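Local coordinates for protein acetylserotonin O-methyltransferase (Homo sapiens, PDB 4A6D) that methylates N-acetylserotonin with S-adenosylmethionine as methyl donor, yielding melatonin and S-adenosylhomocysteine, and works as a homodimer, at residues A[242-255]-A[269-283]. Numbering follows the deposited sequence.
With ZN (zinc ion), chain B; SAM (S-adenosylmethionine), chain D.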
loop_
_atom_site.group_PDB
_atom_site.type_symbol
_atom_site.label_atom_id
_atom_site.label_comp_id
_atom_site.label_asym_id
_atom_site.label_seq_id
_atom_site.Cartn_x
_atom_site.Cartn_y
_atom_site.Cartn_z
ATOM N N LEU A 242 23.008 -0.555 -34.320
ATOM C CA LEU A 242 23.362 0.036 -33.025
ATOM C C LEU A 242 24.545 0.964 -33.225
ATOM O O LEU A 242 25.363 0.719 -34.127
ATOM C CB LEU A 242 23.696 -1.021 -31.949
ATOM C CG LEU A 242 22.718 -2.187 -31.700
ATOM C CD1 LEU A 242 23.322 -3.183 -30.714
ATOM C CD2 LEU A 242 21.394 -1.712 -31.223
ATOM N N PRO A 243 24.643 2.055 -32.425
ATOM C CA PRO A 243 25.846 2.932 -32.512
ATOM C C PRO A 243 27.107 2.101 -32.232
ATOM O O PRO A 243 27.009 1.148 -31.461
ATOM C CB PRO A 243 25.615 3.955 -31.384
ATOM C CG PRO A 243 24.120 3.894 -31.109
ATOM C CD PRO A 243 23.756 2.466 -31.318
ATOM N N GLU A 244 28.263 2.404 -32.870
ATOM C CA GLU A 244 29.509 1.654 -32.606
ATOM C C GLU A 244 29.954 2.001 -31.220
ATOM O O GLU A 244 29.847 3.167 -30.815
ATOM C CB GLU A 244 30.623 1.961 -33.613
ATOM C CG GLU A 244 30.594 1.034 -34.821
ATOM C CD GLU A 244 30.571 1.746 -36.167
ATOM O OE1 GLU A 244 29.523 2.345 -36.511
ATOM O OE2 GLU A 244 31.604 1.705 -36.876
ATOM N N ALA A 245 30.351 0.982 -30.452
ATOM C CA ALA A 245 30.730 1.151 -29.049
ATOM C C ALA A 245 31.589 -0.017 -28.592
ATOM O O ALA A 245 31.519 -1.111 -29.171
ATOM C CB ALA A 245 29.483 1.246 -28.168
ATOM N N ASP A 246 32.413 0.232 -27.560
ATOM C CA ASP A 246 33.301 -0.756 -26.960
ATOM C C ASP A 246 32.515 -1.418 -25.857
ATOM O O ASP A 246 32.736 -2.592 -25.571
ATOM C CB ASP A 246 34.569 -0.074 -26.391
ATOM C CG ASP A 246 35.359 0.697 -27.432
ATOM O OD1 ASP A 246 35.733 0.097 -28.449
ATOM O OD2 ASP A 246 35.597 1.902 -27.225
ATOM N N LEU A 247 31.582 -0.650 -25.250
ATOM C CA LEU A 247 30.692 -1.094 -24.168
ATOM C C LEU A 247 29.243 -0.725 -24.436
ATOM O O LEU A 247 28.926 0.443 -24.706
ATOM C CB LEU A 247 31.156 -0.521 -22.817
ATOM C CG LEU A 247 30.346 -0.871 -21.572
ATOM C CD1 LEU A 247 30.581 -2.295 -21.133
ATOM C CD2 LEU A 247 30.655 0.084 -20.445
ATOM N N TYR A 248 28.359 -1.725 -24.338
ATOM C CA TYR A 248 26.907 -1.515 -24.405
ATOM C C TYR A 248 26.347 -1.661 -22.985
ATOM O O TYR A 248 26.655 -2.646 -22.312
ATOM C CB TYR A 248 26.244 -2.477 -25.407
ATOM C CG TYR A 248 26.640 -2.151 -26.838
ATOM C CD1 TYR A 248 25.938 -1.200 -27.578
ATOM C CD2 TYR A 248 27.779 -2.715 -27.414
ATOM C CE1 TYR A 248 26.343 -0.835 -28.855
ATOM C CE2 TYR A 248 28.189 -2.362 -28.705
ATOM C CZ TYR A 248 27.469 -1.418 -29.414
ATOM O OH TYR A 248 27.815 -1.103 -30.699
ATOM N N ILE A 249 25.606 -0.648 -22.496
ATOM C CA ILE A 249 25.017 -0.644 -21.145
ATOM C C ILE A 249 23.528 -0.944 -21.231
ATOM O O ILE A 249 22.825 -0.280 -21.986
ATOM C CB ILE A 249 25.281 0.688 -20.381
ATOM C CG1 ILE A 249 26.790 1.085 -20.417
ATOM C CG2 ILE A 249 24.695 0.653 -18.947
ATOM C CD1 ILE A 249 27.159 2.498 -19.800
ATOM N N LEU A 250 23.047 -1.938 -20.480
ATOM C CA LEU A 250 21.610 -2.254 -20.443
ATOM C C LEU A 250 21.114 -2.104 -18.997
ATOM O O LEU A 250 21.251 -3.040 -18.194
ATOM C CB LEU A 250 21.283 -3.664 -20.987
ATOM C CG LEU A 250 21.327 -3.925 -22.491
ATOM C CD1 LEU A 250 21.136 -5.400 -22.761
ATOM C CD2 LEU A 250 20.225 -3.191 -23.221
ATOM N N ALA A 251 20.660 -0.882 -18.630
ATOM C CA ALA A 251 20.165 -0.592 -17.261
ATOM C C ALA A 251 18.645 -0.628 -17.300
ATOM O O ALA A 251 18.022 0.138 -18.046
ATOM C CB ALA A 251 20.661 0.762 -16.771
ATOM N N ARG A 252 18.057 -1.587 -16.560
ATOM C CA ARG A 252 16.613 -1.814 -16.468
ATOM C C ARG A 252 15.958 -2.013 -17.836
ATOM O O ARG A 252 14.863 -1.515 -18.099
ATOM C CB ARG A 252 15.915 -0.718 -15.645
ATOM C CG ARG A 252 16.257 -0.732 -14.153
ATOM C CD ARG A 252 16.492 0.688 -13.736
ATOM N NE ARG A 252 15.470 1.177 -12.827
ATOM C CZ ARG A 252 15.196 2.461 -12.617
ATOM N NH1 ARG A 252 15.811 3.403 -13.317
ATOM N NH2 ARG A 252 14.279 2.811 -11.723
ATOM N N VAL A 253 16.637 -2.739 -18.712
ATOM C CA VAL A 253 16.069 -3.025 -20.014
ATOM C C VAL A 253 15.642 -4.483 -19.982
ATOM O O VAL A 253 14.489 -4.760 -20.204
ATOM C CB VAL A 253 17.063 -2.694 -21.176
ATOM C CG1 VAL A 253 16.573 -3.267 -22.499
ATOM C CG2 VAL A 253 17.302 -1.191 -21.281
ATOM N N LEU A 254 16.558 -5.404 -19.658
ATOM C CA LEU A 254 16.297 -6.850 -19.649
ATOM C C LEU A 254 15.105 -7.285 -18.773
ATOM O O LEU A 254 14.327 -8.161 -19.155
ATOM C CB LEU A 254 17.601 -7.632 -19.295
ATOM C CG LEU A 254 18.748 -7.577 -20.323
ATOM C CD1 LEU A 254 19.913 -8.469 -19.903
ATOM C CD2 LEU A 254 18.275 -7.972 -21.739
ATOM N N HIS A 255 14.924 -6.642 -17.636
ATOM C CA HIS A 255 13.809 -6.993 -16.750
ATOM C C HIS A 255 12.406 -6.726 -17.348
ATOM O O HIS A 255 11.433 -7.285 -16.842
ATOM C CB HIS A 255 14.004 -6.397 -15.336
ATOM C CG HIS A 255 13.685 -4.937 -15.226
ATOM N ND1 HIS A 255 13.386 -4.355 -14.004
ATOM C CD2 HIS A 255 13.606 -3.984 -16.184
ATOM C CE1 HIS A 255 13.119 -3.084 -14.268
ATOM N NE2 HIS A 255 13.266 -2.813 -15.560
ATOM N N ILE A 269 23.538 -7.319 -30.023
ATOM C CA ILE A 269 24.633 -6.627 -29.326
ATOM C C ILE A 269 25.904 -7.427 -29.494
ATOM O O ILE A 269 26.926 -6.853 -29.848
ATOM C CB ILE A 269 24.311 -6.417 -27.822
ATOM C CG1 ILE A 269 23.039 -5.541 -27.636
ATOM C CG2 ILE A 269 25.544 -5.865 -27.060
ATOM C CD1 ILE A 269 22.598 -5.444 -26.119
ATOM N N TYR A 270 25.849 -8.744 -29.247
ATOM C CA TYR A 270 27.020 -9.600 -29.406
ATOM C C TYR A 270 27.662 -9.459 -30.813
ATOM O O TYR A 270 28.856 -9.185 -30.907
ATOM C CB TYR A 270 26.692 -11.064 -29.093
ATOM C CG TYR A 270 27.920 -11.948 -29.208
ATOM C CD1 TYR A 270 28.816 -12.064 -28.156
ATOM C CD2 TYR A 270 28.178 -12.667 -30.374
ATOM C CE1 TYR A 270 29.965 -12.832 -28.274
ATOM C CE2 TYR A 270 29.323 -13.456 -30.499
ATOM C CZ TYR A 270 30.215 -13.531 -29.450
ATOM O OH TYR A 270 31.290 -14.371 -29.536
ATOM N N HIS A 271 26.857 -9.639 -31.875
ATOM C CA HIS A 271 27.280 -9.538 -33.260
ATOM C C HIS A 271 27.709 -8.139 -33.673
ATOM O O HIS A 271 28.455 -8.012 -34.625
ATOM C CB HIS A 271 26.252 -10.169 -34.207
ATOM C CG HIS A 271 26.153 -11.651 -34.018
ATOM N ND1 HIS A 271 27.193 -12.505 -34.399
ATOM C CD2 HIS A 271 25.184 -12.386 -33.427
ATOM C CE1 HIS A 271 26.795 -13.726 -34.073
ATOM N NE2 HIS A 271 25.595 -13.708 -33.483
ATOM N N THR A 272 27.334 -7.112 -32.892
ATOM C CA THR A 272 27.771 -5.732 -33.089
ATOM C C THR A 272 29.141 -5.510 -32.361
ATOM O O THR A 272 29.928 -4.690 -32.819
ATOM C CB THR A 272 26.668 -4.749 -32.665
ATOM O OG1 THR A 272 25.457 -5.091 -33.355
ATOM C CG2 THR A 272 27.008 -3.309 -32.997
ATOM N N CYS A 273 29.405 -6.230 -31.246
ATOM C CA CYS A 273 30.645 -6.108 -30.484
ATOM C C CYS A 273 31.854 -6.621 -31.263
ATOM O O CYS A 273 31.740 -7.462 -32.151
ATOM C CB CYS A 273 30.554 -6.786 -29.109
ATOM S SG CYS A 273 29.642 -5.838 -27.855
ATOM N N LYS A 274 33.025 -6.159 -30.847
ATOM C CA LYS A 274 34.296 -6.564 -31.403
ATOM C C LYS A 274 35.061 -7.233 -30.260
ATOM O O LYS A 274 34.630 -7.083 -29.121
ATOM C CB LYS A 274 35.042 -5.343 -32.009
ATOM C CG LYS A 274 35.461 -4.323 -30.959
ATOM C CD LYS A 274 36.492 -3.292 -31.437
ATOM C CE LYS A 274 36.326 -1.988 -30.685
ATOM N NZ LYS A 274 35.123 -1.954 -29.765
ATOM N N PRO A 275 36.167 -7.982 -30.529
ATOM C CA PRO A 275 36.938 -8.602 -29.436
ATOM C C PRO A 275 37.307 -7.590 -28.365
ATOM O O PRO A 275 37.706 -6.469 -28.702
ATOM C CB PRO A 275 38.200 -9.102 -30.152
ATOM C CG PRO A 275 37.767 -9.359 -31.492
ATOM C CD PRO A 275 36.770 -8.294 -31.834
ATOM N N GLY A 276 37.100 -7.973 -27.105
ATOM C CA GLY A 276 37.357 -7.132 -25.935
ATOM C C GLY A 276 36.175 -6.258 -25.554
ATOM O O GLY A 276 36.168 -5.644 -24.477
ATOM N N GLY A 277 35.168 -6.224 -26.439
ATOM C CA GLY A 277 33.926 -5.492 -26.229
ATOM C C GLY A 277 33.191 -5.984 -24.992
ATOM O O GLY A 277 33.334 -7.149 -24.599
ATOM N N GLY A 278 32.428 -5.094 -24.369
ATOM C CA GLY A 278 31.700 -5.435 -23.161
ATOM C C GLY A 278 30.220 -5.116 -23.180
ATOM O O GLY A 278 29.746 -4.257 -23.930
ATOM N N ILE A 279 29.498 -5.792 -22.293
ATOM C CA ILE A 279 28.083 -5.572 -22.042
ATOM C C ILE A 279 27.922 -5.393 -20.534
ATOM O O ILE A 279 28.341 -6.257 -19.768
ATOM C CB ILE A 279 27.144 -6.629 -22.669
ATOM C CG1 ILE A 279 25.661 -6.239 -22.426
ATOM C CG2 ILE A 279 27.490 -8.066 -22.198
ATOM C CD1 ILE A 279 24.737 -6.883 -23.204
ATOM N N LEU A 280 27.411 -4.222 -20.122
ATOM C CA LEU A 280 27.198 -3.886 -18.730
ATOM C C LEU A 280 25.715 -3.915 -18.479
ATOM O O LEU A 280 24.991 -3.069 -19.001
ATOM C CB LEU A 280 27.799 -2.517 -18.352
ATOM C CG LEU A 280 27.633 -2.116 -16.852
ATOM C CD1 LEU A 280 28.426 -3.035 -15.933
ATOM C CD2 LEU A 280 28.037 -0.691 -16.616
ATOM N N VAL A 281 25.263 -4.926 -17.732
ATOM C CA VAL A 281 23.864 -5.157 -17.382
ATOM C C VAL A 281 23.659 -4.640 -15.970
ATOM O O VAL A 281 24.402 -5.030 -15.064
ATOM C CB VAL A 281 23.442 -6.642 -17.557
ATOM C CG1 VAL A 281 22.036 -6.894 -16.984
ATOM C CG2 VAL A 281 23.539 -7.072 -19.034
ATOM N N ILE A 282 22.722 -3.691 -15.808
ATOM C CA ILE A 282 22.446 -3.087 -14.505
ATOM C C ILE A 282 21.024 -3.410 -14.127
ATOM O O ILE A 282 20.096 -2.900 -14.737
ATOM C CB ILE A 282 22.753 -1.568 -14.435
ATOM C CG1 ILE A 282 24.252 -1.321 -14.672
ATOM C CG2 ILE A 282 22.274 -0.980 -13.059
ATOM C CD1 ILE A 282 24.590 0.036 -15.052
ATOM N N GLU A 283 20.874 -4.313 -13.150
ATOM C CA GLU A 283 19.590 -4.803 -12.669
ATOM C C GLU A 283 19.688 -5.137 -11.166
ATOM O O GLU A 283 20.790 -5.258 -10.629
ATOM C CB GLU A 283 19.142 -6.064 -13.468
ATOM C CG GLU A 283 18.900 -5.904 -14.970
ATOM C CD GLU A 283 17.623 -5.219 -15.407
ATOM O OE1 GLU A 283 17.068 -4.436 -14.608
ATOM O OE2 GLU A 283 17.225 -5.392 -16.582
HETATM ZN ZN ZN B . 24.780 -15.383 -32.456
HETATM N N SAM D . 18.004 2.832 -18.775
HETATM C CA SAM D . 17.061 3.773 -18.130
HETATM C C SAM D . 17.035 3.796 -16.588
HETATM O O SAM D . 17.349 2.782 -15.998
HETATM O OXT SAM D . 16.702 4.815 -15.902
HETATM C CB SAM D . 15.707 3.515 -18.741
HETATM C CG SAM D . 15.092 2.171 -18.331
HETATM S SD SAM D . 13.415 2.075 -19.056
HETATM C CE SAM D . 12.732 0.779 -18.107
HETATM C "C5'" SAM D . 13.655 1.079 -20.563
HETATM C "C4'" SAM D . 14.112 2.072 -21.641
HETATM O "O4'" SAM D . 14.186 1.309 -22.832
HETATM C "C3'" SAM D . 13.065 3.226 -21.889
HETATM O "O3'" SAM D . 13.698 4.517 -21.870
HETATM C "C2'" SAM D . 12.445 2.823 -23.267
HETATM O "O2'" SAM D . 11.959 3.868 -24.109
HETATM C "C1'" SAM D . 13.638 2.099 -23.918
HETATM N N9 SAM D . 13.227 1.195 -25.013
HETATM C C8 SAM D . 12.182 0.275 -24.982
HETATM N N7 SAM D . 12.114 -0.358 -26.115
HETATM C C5 SAM D . 13.073 0.150 -26.984
HETATM C C6 SAM D . 13.467 -0.094 -28.313
HETATM N N6 SAM D . 12.861 -1.090 -29.002
HETATM N N1 SAM D . 14.530 0.607 -28.848
HETATM C C2 SAM D . 15.133 1.593 -28.169
HETATM N N3 SAM D . 14.767 1.854 -26.905
HETATM C C4 SAM D . 13.815 1.145 -26.266
HETATM O O HOH W 1 32.696 -3.896 -29.064
HETATM O O HOH W 2 33.616 -0.273 -31.566
HETATM O O HOH W 3 31.306 -1.969 -31.762
HETATM O O HOH W 4 25.748 -16.619 -34.007
#
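Strands 247-251 and 278-283 pair in parallel in the central sheet of the Rossmann-like methyltransferase domain, as the two strands of a beta-alpha-beta crossover through helix 259-272. Six backbone hydrogen bonds join them, from Gly278 N to Asp246 O (2.8 Å) through to Arg252 N on Ile282 O (3.0 Å). Gly278 leaves room for Leu247, whose CD1 lies 3.5 Å from Gly278 C. On the helix side, the Tyr248 ring has Cys273 SG at its edge, 3.7 Å from CD2, and Ile269 CG2 against its CB. With CG anti to the carbonyl carbon (chi1 -68°), the ring extends so that OH donates to Pro243 O (2.5 Å) and meets Thr272 CG2. A phenylalanine here would probably leave Pro243 O without this donor and the 242-246 loop less firmly held. Farther along, Leu250 CD1 and Ile269 CD1 meet tip to tip. At the strands' C-terminal ends, Glu283 OE2 accepts from His255 N (2.8 Å), approached from above the carboxylate plane, while OE1 lies over one face of the imidazole of His255, the probable catalytic residue, whose ND1 bonds Glu311. Ala251 O and Arg252 NH1 bind S-adenosylmethionine there. At the other end Lys274 NZ bridges to Asp246 OD1 (2.5 Å). Strand 182-186 flanks 247-251, antiparallel strand 339-344 flanks 278-283, and helices 259-272 and 314-324 pack on the face bearing Leu250, Ile279 and Val281.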